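Local atomic coordinates of VIN1 (Oscarella pearsei, PDB entry 6BFI), a protein that probably binds actin filaments and may take part in cell-cell adhesion, as a vinculin homolog from a sponge. Residues K771-V776 with T793-G798; A778-G783 with R787-A792; P764-Q769 with V797-N802. All blocks are in the same frame, centred on the assembly; numbering follows the deposited sequence.

Contact 1: residues K771-V776 with T793-G798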
ATOM      1  N   LYS A 771       3.274  -9.014  23.595  1.00 44.23           N
ATOM      2  CA  LYS A 771       3.260  -9.771  24.843  1.00 45.96           C
ATOM      3  C   LYS A 771       4.489 -10.663  24.960  1.00 52.60           C
ATOM      4  O   LYS A 771       5.115 -10.733  26.026  1.00 56.87           O
ATOM      5  CB  LYS A 771       1.978 -10.598  24.943  1.00 52.35           C
ATOM      6  CG  LYS A 771       0.721  -9.757  25.079  1.00 58.85           C
ATOM      7  CD  LYS A 771      -0.499 -10.622  25.332  1.00 63.31           C
ATOM      8  CE  LYS A 771      -0.767 -11.553  24.165  1.00 60.54           C
ATOM      9  NZ  LYS A 771      -1.967 -12.397  24.413  1.00 61.04           N
ATOM     10  N   ILE A 772       4.861 -11.342  23.871  1.00 49.33           N
ATOM     11  CA  ILE A 772       6.035 -12.213  23.919  1.00 50.91           C
ATOM     12  C   ILE A 772       7.291 -11.403  24.225  1.00 49.61           C
ATOM     13  O   ILE A 772       8.084 -11.758  25.107  1.00 51.46           O
ATOM     14  CB  ILE A 772       6.173 -13.001  22.604  1.00 52.76           C
ATOM     15  CG1 ILE A 772       4.982 -13.943  22.420  1.00 59.79           C
ATOM     16  CG2 ILE A 772       7.482 -13.775  22.584  1.00 51.74           C
ATOM     17  CD1 ILE A 772       5.003 -14.713  21.118  1.00 64.64           C
ATOM     18  N   LEU A 773       7.485 -10.294  23.508  1.00 48.08           N
ATOM     19  CA  LEU A 773       8.716  -9.523  23.649  1.00 48.72           C
ATOM     20  C   LEU A 773       8.793  -8.821  24.996  1.00 69.11           C
ATOM     21  O   LEU A 773       9.891  -8.654  25.543  1.00 73.61           O
ATOM     22  CB  LEU A 773       8.832  -8.512  22.509  1.00 47.20           C
ATOM     23  CG  LEU A 773       9.027  -9.115  21.113  1.00 53.23           C
ATOM     24  CD1 LEU A 773       8.941  -8.040  20.033  1.00 52.84           C
ATOM     25  CD2 LEU A 773      10.340  -9.867  21.025  1.00 49.68           C
ATOM     26  N   ALA A 774       7.652  -8.395  25.544  1.00 61.05           N
ATOM     27  CA  ALA A 774       7.647  -7.833  26.888  1.00 54.54           C
ATOM     28  C   ALA A 774       7.956  -8.900  27.929  1.00 51.20           C
ATOM     29  O   ALA A 774       8.647  -8.627  28.919  1.00 52.79           O
ATOM     30  CB  ALA A 774       6.302  -7.175  27.179  1.00 55.01           C
ATOM     31  N   THR A 775       7.449 -10.122  27.730  1.00 51.59           N
ATOM     32  CA  THR A 775       7.796 -11.209  28.642  1.00 60.73           C
ATOM     33  C   THR A 775       9.284 -11.528  28.576  1.00 61.13           C
ATOM     34  O   THR A 775       9.905 -11.844  29.598  1.00 63.97           O
ATOM     35  CB  THR A 775       6.963 -12.452  28.328  1.00 63.35           C
ATOM     36  OG1 THR A 775       5.571 -12.130  28.420  1.00 64.39           O
ATOM     37  CG2 THR A 775       7.281 -13.573  29.308  1.00 57.01           C
ATOM     38  N   VAL A 776       9.879 -11.437  27.384  1.00 59.01           N
ATOM     39  CA  VAL A 776      11.313 -11.676  27.250  1.00 59.65           C
ATOM     40  C   VAL A 776      12.106 -10.556  27.913  1.00 61.64           C
ATOM     41  O   VAL A 776      13.109 -10.805  28.596  1.00 64.70           O
ATOM     42  CB  VAL A 776      11.690 -11.843  25.765  1.00 57.17           C
ATOM     43  CG1 VAL A 776      13.200 -11.951  25.602  1.00 59.27           C
ATOM     44  CG2 VAL A 776      11.010 -13.066  25.189  1.00 56.80           C
ATOM     45  N   THR A 793      15.395  -5.084  24.608  1.00 61.44           N
ATOM     46  CA  THR A 793      14.920  -3.705  24.629  1.00 66.35           C
ATOM     47  C   THR A 793      14.625  -3.203  23.221  1.00 60.18           C
ATOM     48  O   THR A 793      13.548  -2.658  22.959  1.00 56.70           O
ATOM     49  CB  THR A 793      15.952  -2.807  25.315  1.00 70.42           C
ATOM     50  OG1 THR A 793      16.130  -3.229  26.673  1.00 77.29           O
ATOM     51  CG2 THR A 793      15.497  -1.356  25.295  1.00 62.22           C
ATOM     52  N   ASP A 794      15.569  -3.392  22.294  1.00 61.84           N
ATOM     53  CA  ASP A 794      15.405  -2.848  20.948  1.00 66.40           C
ATOM     54  C   ASP A 794      14.226  -3.486  20.223  1.00 65.12           C
ATOM     55  O   ASP A 794      13.482  -2.804  19.506  1.00 67.92           O
ATOM     56  CB  ASP A 794      16.693  -3.032  20.148  1.00 75.06           C
ATOM     57  CG  ASP A 794      17.884  -2.359  20.800  1.00 84.48           C
ATOM     58  OD1 ASP A 794      17.673  -1.504  21.685  1.00 85.20           O
ATOM     59  OD2 ASP A 794      19.032  -2.685  20.427  1.00 89.69           O
ATOM     60  N   MET A 795      14.036  -4.796  20.392  1.00 60.44           N
ATOM     61  CA  MET A 795      12.893  -5.450  19.764  1.00 58.97           C
ATOM     62  C   MET A 795      11.583  -4.978  20.380  1.00 60.32           C
ATOM     63  O   MET A 795      10.605  -4.731  19.661  1.00 64.32           O
ATOM     64  CB  MET A 795      13.031  -6.968  19.874  1.00 57.71           C
ATOM     65  CG  MET A 795      14.216  -7.527  19.103  1.00 64.46           C
ATOM     66  SD  MET A 795      14.469  -9.289  19.379  1.00 69.81           S
ATOM     67  CE  MET A 795      13.027  -9.976  18.573  1.00 64.61           C
ATOM     68  N   LEU A 796      11.545  -4.838  21.709  1.00 55.47           N
ATOM     69  CA  LEU A 796      10.329  -4.357  22.355  1.00 51.38           C
ATOM     70  C   LEU A 796       9.973  -2.956  21.874  1.00 46.94           C
ATOM     71  O   LEU A 796       8.819  -2.687  21.520  1.00 43.36           O
ATOM     72  CB  LEU A 796      10.487  -4.386  23.876  1.00 53.64           C
ATOM     73  CG  LEU A 796       9.284  -3.866  24.673  1.00 51.67           C
ATOM     74  CD1 LEU A 796       8.026  -4.663  24.353  1.00 47.97           C
ATOM     75  CD2 LEU A 796       9.577  -3.900  26.165  1.00 53.93           C
ATOM     76  N   VAL A 797      10.956  -2.051  21.835  1.00 51.34           N
ATOM     77  CA  VAL A 797      10.655  -0.675  21.452  1.00 54.36           C
ATOM     78  C   VAL A 797      10.289  -0.592  19.977  1.00 53.59           C
ATOM     79  O   VAL A 797       9.428   0.208  19.594  1.00 53.46           O
ATOM     80  CB  VAL A 797      11.822   0.273  21.803  1.00 61.26           C
ATOM     81  CG1 VAL A 797      12.123   0.229  23.296  1.00 61.90           C
ATOM     82  CG2 VAL A 797      13.063  -0.055  20.995  1.00 67.34           C
ATOM     83  N   GLY A 798      10.911  -1.411  19.127  1.00 55.62           N
ATOM     84  CA  GLY A 798      10.507  -1.435  17.729  1.00 48.83           C
ATOM     85  C   GLY A 798       9.071  -1.893  17.561  1.00 47.75           C
ATOM     86  O   GLY A 798       8.280  -1.266  16.848  1.00 51.02           O
TER
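Leu773 turns its CG away from its own carbonyl carbon (chi1 -67°), and Leu796 carries its CG opposite its backbone N (chi1 178°); these torsions bring the isobutyl groups of the two residues into the seam between segments 771-776 and 793-798. The segments lie on successive helices, 763-778 and 786-817, which form an antiparallel helix hairpin of this largely helical, vinculin-family fold. The segment axes come within 9.1 Å, and their directions differ by 149°, which makes them a nearly antiparallel pair. Closest across the backbones are Leu773 and Leu796, whose CA atoms lie 5.6 Å apart.

Leu773 divides its two methyls between targets. CD2 meets Met795 CE at 3.6 Å and, less closely, Met795 CB at 4.1 Å, while CD1 lies against the backbone of Met795, 3.7 Å from its O. The methionine chain bends about the CG-SD bond (chi3), bringing CE round to Leu773 CD2, and the two side chains cross at about a right angle. Leu796 works on the other partner: at Ala774 the side chain is a single methyl, and Leu796 CD1 lies against the backbone beside it, 3.9 Å from Ala774 N and 4.2 Å from Ala774 CB. The side-chain contacts are apolar, and the methyls also lie against backbone atoms; no hydrogen bond is found between the segments, which bury 202 Å² in total.

Helix 718-745 continues the packing around Ala774, through Leu722 and Ala726, and the N-terminal residues Val3 and Phe5 add to the surroundings of Leu773, with Pro2 and Val3 at Met795. Thr775 and Val776 touch Ile116; helix 763-778 thus packs on helices 786-817 and 718-745 and also touches helix 102-145.

Contact 2: residues A778-G783 with R787-A792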
ATOM      1  N   ALA A 778      11.155  -8.631  30.402  1.00 60.08           N
ATOM      2  CA  ALA A 778      11.004  -8.673  31.853  1.00 59.33           C
ATOM      3  C   ALA A 778      11.939  -9.692  32.494  1.00 74.57           C
ATOM      4  O   ALA A 778      12.387  -9.495  33.629  1.00 74.47           O
ATOM      5  CB  ALA A 778       9.554  -8.981  32.222  1.00 58.33           C
ATOM      6  N   THR A 779      12.244 -10.783  31.793  1.00 77.39           N
ATOM      7  CA  THR A 779      13.103 -11.830  32.324  1.00 77.66           C
ATOM      8  C   THR A 779      14.582 -11.574  32.065  1.00 80.17           C
ATOM      9  O   THR A 779      15.411 -12.437  32.369  1.00 84.16           O
ATOM     10  CB  THR A 779      12.705 -13.186  31.740  1.00 78.07           C
ATOM     11  OG1 THR A 779      12.835 -13.151  30.312  1.00 77.75           O
ATOM     12  CG2 THR A 779      11.267 -13.511  32.104  1.00 78.29           C
ATOM     13  N   SER A 780      14.930 -10.415  31.514  1.00 83.27           N
ATOM     14  CA  SER A 780      16.318 -10.066  31.248  1.00 89.66           C
ATOM     15  C   SER A 780      16.772  -8.792  31.941  1.00 92.94           C
ATOM     16  O   SER A 780      17.940  -8.703  32.325  1.00 94.74           O
ATOM     17  CB  SER A 780      16.555  -9.920  29.737  1.00 88.30           C
ATOM     18  OG  SER A 780      15.742  -8.897  29.192  1.00 86.09           O
ATOM     19  N   MET A 781      15.893  -7.806  32.107  1.00 95.79           N
ATOM     20  CA  MET A 781      16.276  -6.588  32.804  1.00102.09           C
ATOM     21  C   MET A 781      16.462  -6.867  34.290  1.00110.98           C
ATOM     22  O   MET A 781      15.843  -7.770  34.859  1.00114.51           O
ATOM     23  CB  MET A 781      15.230  -5.493  32.598  1.00 97.84           C
ATOM     24  CG  MET A 781      13.925  -5.711  33.346  1.00 96.42           C
ATOM     25  SD  MET A 781      12.806  -4.308  33.167  1.00 93.40           S
ATOM     26  CE  MET A 781      11.420  -4.851  34.162  1.00 93.49           C
ATOM     27  N   GLY A 782      17.331  -6.081  34.917  1.00119.64           N
ATOM     28  CA  GLY A 782      17.659  -6.292  36.312  1.00123.49           C
ATOM     29  C   GLY A 782      18.694  -7.380  36.505  1.00129.78           C
ATOM     30  O   GLY A 782      18.421  -8.403  37.139  1.00132.95           O
ATOM     31  N   GLY A 783      19.887  -7.171  35.954  1.00134.09           N
ATOM     32  CA  GLY A 783      20.969  -8.124  36.076  1.00138.16           C
ATOM     33  C   GLY A 783      21.002  -9.129  34.937  1.00131.93           C
ATOM     34  O   GLY A 783      20.102  -9.214  34.098  1.00125.94           O
ATOM     35  N   ARG A 787      23.900  -8.181  26.442  1.00104.23           N
ATOM     36  CA  ARG A 787      23.461  -8.335  25.058  1.00103.72           C
ATOM     37  C   ARG A 787      21.991  -8.724  24.990  1.00 99.67           C
ATOM     38  O   ARG A 787      21.231  -8.179  24.178  1.00102.44           O
ATOM     39  CB  ARG A 787      24.328  -9.380  24.354  1.00112.69           C
ATOM     40  CG  ARG A 787      23.777  -9.873  23.024  1.00117.20           C
ATOM     41  CD  ARG A 787      24.675 -10.946  22.426  1.00126.13           C
ATOM     42  NE  ARG A 787      24.681 -12.176  23.218  1.00131.62           N
ATOM     43  CZ  ARG A 787      24.094 -13.310  22.847  1.00133.08           C
ATOM     44  NH1 ARG A 787      23.456 -13.382  21.686  1.00132.10           N
ATOM     45  NH2 ARG A 787      24.151 -14.376  23.632  1.00134.63           N
ATOM     46  N   ALA A 788      21.570  -9.662  25.842  1.00 95.54           N
ATOM     47  CA  ALA A 788      20.176 -10.089  25.851  1.00 91.22           C
ATOM     48  C   ALA A 788      19.248  -8.940  26.223  1.00 84.26           C
ATOM     49  O   ALA A 788      18.169  -8.789  25.638  1.00 81.74           O
ATOM     50  CB  ALA A 788      19.991 -11.261  26.814  1.00 88.14           C
ATOM     51  N   ASP A 789      19.653  -8.115  27.192  1.00 83.93           N
ATOM     52  CA  ASP A 789      18.825  -6.975  27.575  1.00 86.71           C
ATOM     53  C   ASP A 789      18.798  -5.918  26.477  1.00 83.29           C
ATOM     54  O   ASP A 789      17.773  -5.258  26.269  1.00 80.28           O
ATOM     55  CB  ASP A 789      19.330  -6.375  28.886  1.00 93.78           C
ATOM     56  CG  ASP A 789      18.469  -5.220  29.366  1.00 94.25           C
ATOM     57  OD1 ASP A 789      17.416  -5.479  29.986  1.00 89.78           O
ATOM     58  OD2 ASP A 789      18.845  -4.052  29.123  1.00 97.42           O
ATOM     59  N   ALA A 790      19.914  -5.743  25.764  1.00 84.48           N
ATOM     60  CA  ALA A 790      19.954  -4.767  24.680  1.00 82.33           C
ATOM     61  C   ALA A 790      19.035  -5.180  23.539  1.00 82.83           C
ATOM     62  O   ALA A 790      18.188  -4.396  23.095  1.00 85.09           O
ATOM     63  CB  ALA A 790      21.389  -4.593  24.182  1.00 83.90           C
ATOM     64  N   ASP A 791      19.185  -6.415  23.054  1.00 80.83           N
ATOM     65  CA  ASP A 791      18.346  -6.878  21.953  1.00 77.39           C
ATOM     66  C   ASP A 791      16.881  -6.956  22.367  1.00 67.39           C
ATOM     67  O   ASP A 791      15.988  -6.601  21.588  1.00 62.76           O
ATOM     68  CB  ASP A 791      18.841  -8.233  21.449  1.00 84.90           C
ATOM     69  CG  ASP A 791      20.254  -8.167  20.897  1.00 93.45           C
ATOM     70  OD1 ASP A 791      20.736  -7.046  20.634  1.00 95.52           O
ATOM     71  OD2 ASP A 791      20.877  -9.236  20.725  1.00 97.10           O
ATOM     72  N   ALA A 792      16.614  -7.420  23.593  1.00 65.59           N
ATOM     73  CA  ALA A 792      15.239  -7.459  24.082  1.00 65.23           C
ATOM     74  C   ALA A 792      14.631  -6.063  24.118  1.00 61.61           C
ATOM     75  O   ALA A 792      13.487  -5.860  23.688  1.00 64.30           O
ATOM     76  CB  ALA A 792      15.192  -8.104  25.468  1.00 63.62           C
TER
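Ser780 and Met781 meet Asp789 in the turn of an alpha-alpha hairpin, where helix 763-778 gives way to helix 786-817. Ala778 still has helical backbone angles; Thr779 is the first residue to abandon them, and its OG1 hydrogen-bonds back to Val776 O. Ser780 follows, its CA 5.4 Å from the CA of Asp789. With chi1 at 61°, its OG is turned back over the helix end, where it bonds to Lys777 O, and the same OG lies 3.8 Å from Ala792 CB. Next, Met781 has an extended backbone (psi 152°), and its side chain runs off toward Ser718 and Lys719 of helix 718-745, so that it is the CA and CB which border the aspartate. Gly782 and Gly783 then continue the loop with positive phi angles, a backbone shape that suits glycine.

Asp789 OD1 forms a salt bridge with Lys777 NZ, beyond these segments, which ties the start of the second helix to the end of the first. Asp789 OD1 stands 3.2 Å from Met781 CA, while Met781 N, at 3.5 Å from that oxygen, points too poorly for a hydrogen bond.

Contact 3: residues P764-Q769 with V797-N802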
ATOM      1  N   PRO A 764      -3.298  -7.795  15.310  1.00 67.01           N
ATOM      2  CA  PRO A 764      -3.205  -8.943  16.234  1.00 69.32           C
ATOM      3  C   PRO A 764      -1.804  -9.520  16.361  1.00 70.03           C
ATOM      4  O   PRO A 764      -1.361  -9.815  17.480  1.00 78.66           O
ATOM      5  CB  PRO A 764      -4.188  -9.958  15.629  1.00 70.40           C
ATOM      6  CG  PRO A 764      -4.337  -9.549  14.207  1.00 66.67           C
ATOM      7  CD  PRO A 764      -4.263  -8.062  14.229  1.00 64.37           C
ATOM      8  N   THR A 765      -1.088  -9.688  15.246  1.00 66.67           N
ATOM      9  CA  THR A 765       0.279 -10.191  15.326  1.00 63.41           C
ATOM     10  C   THR A 765       1.182  -9.212  16.065  1.00 55.26           C
ATOM     11  O   THR A 765       2.084  -9.626  16.803  1.00 56.01           O
ATOM     12  CB  THR A 765       0.827 -10.473  13.928  1.00 64.55           C
ATOM     13  OG1 THR A 765       0.521  -9.376  13.059  1.00 65.11           O
ATOM     14  CG2 THR A 765       0.218 -11.747  13.371  1.00 68.36           C
ATOM     15  N   ILE A 766       0.952  -7.909  15.884  1.00 52.39           N
ATOM     16  CA  ILE A 766       1.714  -6.912  16.632  1.00 54.55           C
ATOM     17  C   ILE A 766       1.506  -7.094  18.128  1.00 53.79           C
ATOM     18  O   ILE A 766       2.462  -7.040  18.908  1.00 53.12           O
ATOM     19  CB  ILE A 766       1.333  -5.485  16.195  1.00 54.50           C
ATOM     20  CG1 ILE A 766       1.719  -5.225  14.743  1.00 54.04           C
ATOM     21  CG2 ILE A 766       2.028  -4.474  17.077  1.00 55.40           C
ATOM     22  CD1 ILE A 766       1.158  -3.917  14.214  1.00 52.91           C
ATOM     23  N   SER A 767       0.259  -7.308  18.554  1.00 55.90           N
ATOM     24  CA  SER A 767      -0.015  -7.418  19.985  1.00 57.24           C
ATOM     25  C   SER A 767       0.527  -8.723  20.556  1.00 58.59           C
ATOM     26  O   SER A 767       1.038  -8.749  21.686  1.00 58.69           O
ATOM     27  CB  SER A 767      -1.516  -7.294  20.244  1.00 62.72           C
ATOM     28  OG  SER A 767      -2.237  -8.324  19.595  1.00 67.39           O
ATOM     29  N   THR A 768       0.423  -9.815  19.795  1.00 58.69           N
ATOM     30  CA  THR A 768       1.004 -11.084  20.228  1.00 57.38           C
ATOM     31  C   THR A 768       2.514 -10.957  20.400  1.00 56.97           C
ATOM     32  O   THR A 768       3.072 -11.316  21.450  1.00 59.12           O
ATOM     33  CB  THR A 768       0.662 -12.180  19.218  1.00 54.22           C
ATOM     34  OG1 THR A 768      -0.761 -12.268  19.069  1.00 55.83           O
ATOM     35  CG2 THR A 768       1.204 -13.526  19.676  1.00 49.95           C
ATOM     36  N   GLN A 769       3.189 -10.429  19.375  1.00 54.93           N
ATOM     37  CA  GLN A 769       4.618 -10.162  19.491  1.00 57.87           C
ATOM     38  C   GLN A 769       4.915  -9.216  20.645  1.00 58.55           C
ATOM     39  O   GLN A 769       5.967  -9.327  21.279  1.00 61.04           O
ATOM     40  CB  GLN A 769       5.153  -9.585  18.180  1.00 56.25           C
ATOM     41  CG  GLN A 769       5.065 -10.537  17.002  1.00 61.41           C
ATOM     42  CD  GLN A 769       5.618  -9.936  15.723  1.00 66.51           C
ATOM     43  OE1 GLN A 769       6.283  -8.899  15.747  1.00 72.76           O
ATOM     44  NE2 GLN A 769       5.342 -10.584  14.597  1.00 67.26           N
ATOM     45  N   VAL A 797      10.956  -2.051  21.835  1.00 51.34           N
ATOM     46  CA  VAL A 797      10.655  -0.675  21.452  1.00 54.36           C
ATOM     47  C   VAL A 797      10.289  -0.592  19.977  1.00 53.59           C
ATOM     48  O   VAL A 797       9.428   0.208  19.594  1.00 53.46           O
ATOM     49  CB  VAL A 797      11.822   0.273  21.803  1.00 61.26           C
ATOM     50  CG1 VAL A 797      12.123   0.229  23.296  1.00 61.90           C
ATOM     51  CG2 VAL A 797      13.063  -0.055  20.995  1.00 67.34           C
ATOM     52  N   GLY A 798      10.911  -1.411  19.127  1.00 55.62           N
ATOM     53  CA  GLY A 798      10.507  -1.435  17.729  1.00 48.83           C
ATOM     54  C   GLY A 798       9.071  -1.893  17.561  1.00 47.75           C
ATOM     55  O   GLY A 798       8.280  -1.266  16.848  1.00 51.02           O
ATOM     56  N   ASN A 799       8.711  -2.989  18.236  1.00 50.43           N
ATOM     57  CA  ASN A 799       7.341  -3.490  18.184  1.00 49.42           C
ATOM     58  C   ASN A 799       6.347  -2.444  18.680  1.00 50.80           C
ATOM     59  O   ASN A 799       5.309  -2.210  18.050  1.00 51.39           O
ATOM     60  CB  ASN A 799       7.231  -4.775  19.007  1.00 49.91           C
ATOM     61  CG  ASN A 799       5.844  -5.378  18.964  1.00 57.60           C
ATOM     62  OD1 ASN A 799       4.985  -5.052  19.783  1.00 65.23           O
ATOM     63  ND2 ASN A 799       5.616  -6.265  18.003  1.00 60.80           N
ATOM     64  N   ALA A 800       6.653  -1.801  19.811  1.00 51.90           N
ATOM     65  CA  ALA A 800       5.728  -0.829  20.392  1.00 50.90           C
ATOM     66  C   ALA A 800       5.585   0.403  19.508  1.00 42.85           C
ATOM     67  O   ALA A 800       4.479   0.934  19.348  1.00 48.64           O
ATOM     68  CB  ALA A 800       6.195  -0.432  21.794  1.00 49.69           C
ATOM     69  N   GLU A 801       6.692   0.879  18.934  1.00 55.10           N
ATOM     70  CA  GLU A 801       6.618   1.987  17.987  1.00 57.41           C
ATOM     71  C   GLU A 801       5.734   1.630  16.798  1.00 55.07           C
ATOM     72  O   GLU A 801       4.872   2.419  16.390  1.00 52.57           O
ATOM     73  CB  GLU A 801       8.023   2.375  17.521  1.00 60.03           C
ATOM     74  CG  GLU A 801       8.835   3.127  18.559  1.00 65.30           C
ATOM     75  CD  GLU A 801      10.285   3.299  18.154  1.00 72.27           C
ATOM     76  OE1 GLU A 801      10.778   2.484  17.347  1.00 75.18           O
ATOM     77  OE2 GLU A 801      10.932   4.252  18.639  1.00 75.89           O
ATOM     78  N   ASN A 802       5.929   0.433  16.235  1.00 50.91           N
ATOM     79  CA  ASN A 802       5.087   0.002  15.123  1.00 52.71           C
ATOM     80  C   ASN A 802       3.615  -0.041  15.524  1.00 53.32           C
ATOM     81  O   ASN A 802       2.740   0.383  14.756  1.00 57.59           O
ATOM     82  CB  ASN A 802       5.555  -1.361  14.617  1.00 60.33           C
ATOM     83  CG  ASN A 802       4.627  -1.940  13.574  1.00 63.07           C
ATOM     84  OD1 ASN A 802       4.124  -3.050  13.726  1.00 66.10           O
ATOM     85  ND2 ASN A 802       4.387  -1.185  12.511  1.00 63.78           N
TER
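Ile766 and Asn799 have the nearest CA atoms between segments 764-769 and 797-802, at 6.8 Å. Both segments are helical; their axes approach to 9.7 Å at an angle of 149°, the geometry of a nearly antiparallel pair in a helical bundle.

Asn799 supplies the polar link. Its CG lies opposite the backbone N (chi1 -178°), which sends the amide straight across to the carbonyl of Ile766. ND2 donates to Ile766 O over 3.4 Å at an N-H...O angle of 147°, a weak bond. Asn799 OD1 is just as near, 3.3 Å from Ile766 O, but both are acceptors and cannot bond, so the amide straddles the carbonyl oxygen instead of pointing one atom at it. ND2 also lies 3.4 Å from Gln769 CB; the glutamine's own OE1 is held by Thr254 OG1.

Beyond this, Ile766 crosses Asn802 at about a right angle. Its CD1 presses on Asn802 OD1 at 3.1 Å, a tight meeting of a methyl with an amide oxygen. Thus two buried asparagines, about one turn apart on the same helix, meet Ile766: Asn799 at its carbonyl and CG2, Asn802 at CG1 and CD1. In all, 212 Å² of surface is buried.

Around the contact, Ile766 reaches further along helix 786-817 to Leu803 and Thr806. Loop residues Glu256 and Glu257 meet Asn802, and Glu257 also touches Asn799, so this earlier loop packs on helix 786-817, whereas helix 718-745 packs on helix 763-778, its Ala730 against Ser767.

From the N terminus, the chain passes 764-769, 771-776 and 778-783 in turn on or just after helix 763-778, reverses, and meets them again in opposite order along helix 786-817. Contact 2 closes the smallest loop, three residues, and is nested inside the loops of contact 1 (16 residues) and contact 3 (27 residues). Contacts 1 and 3 both use Val797 and Gly798 in their second segments and touch directly, Leu773 CD1 lying 3.8 Å from Asn799 CB; their centres are 8 Å apart. Together the three tie two successive helices into one hairpin, from its turn at contact 2 down to contact 3, 18 Å away between centres.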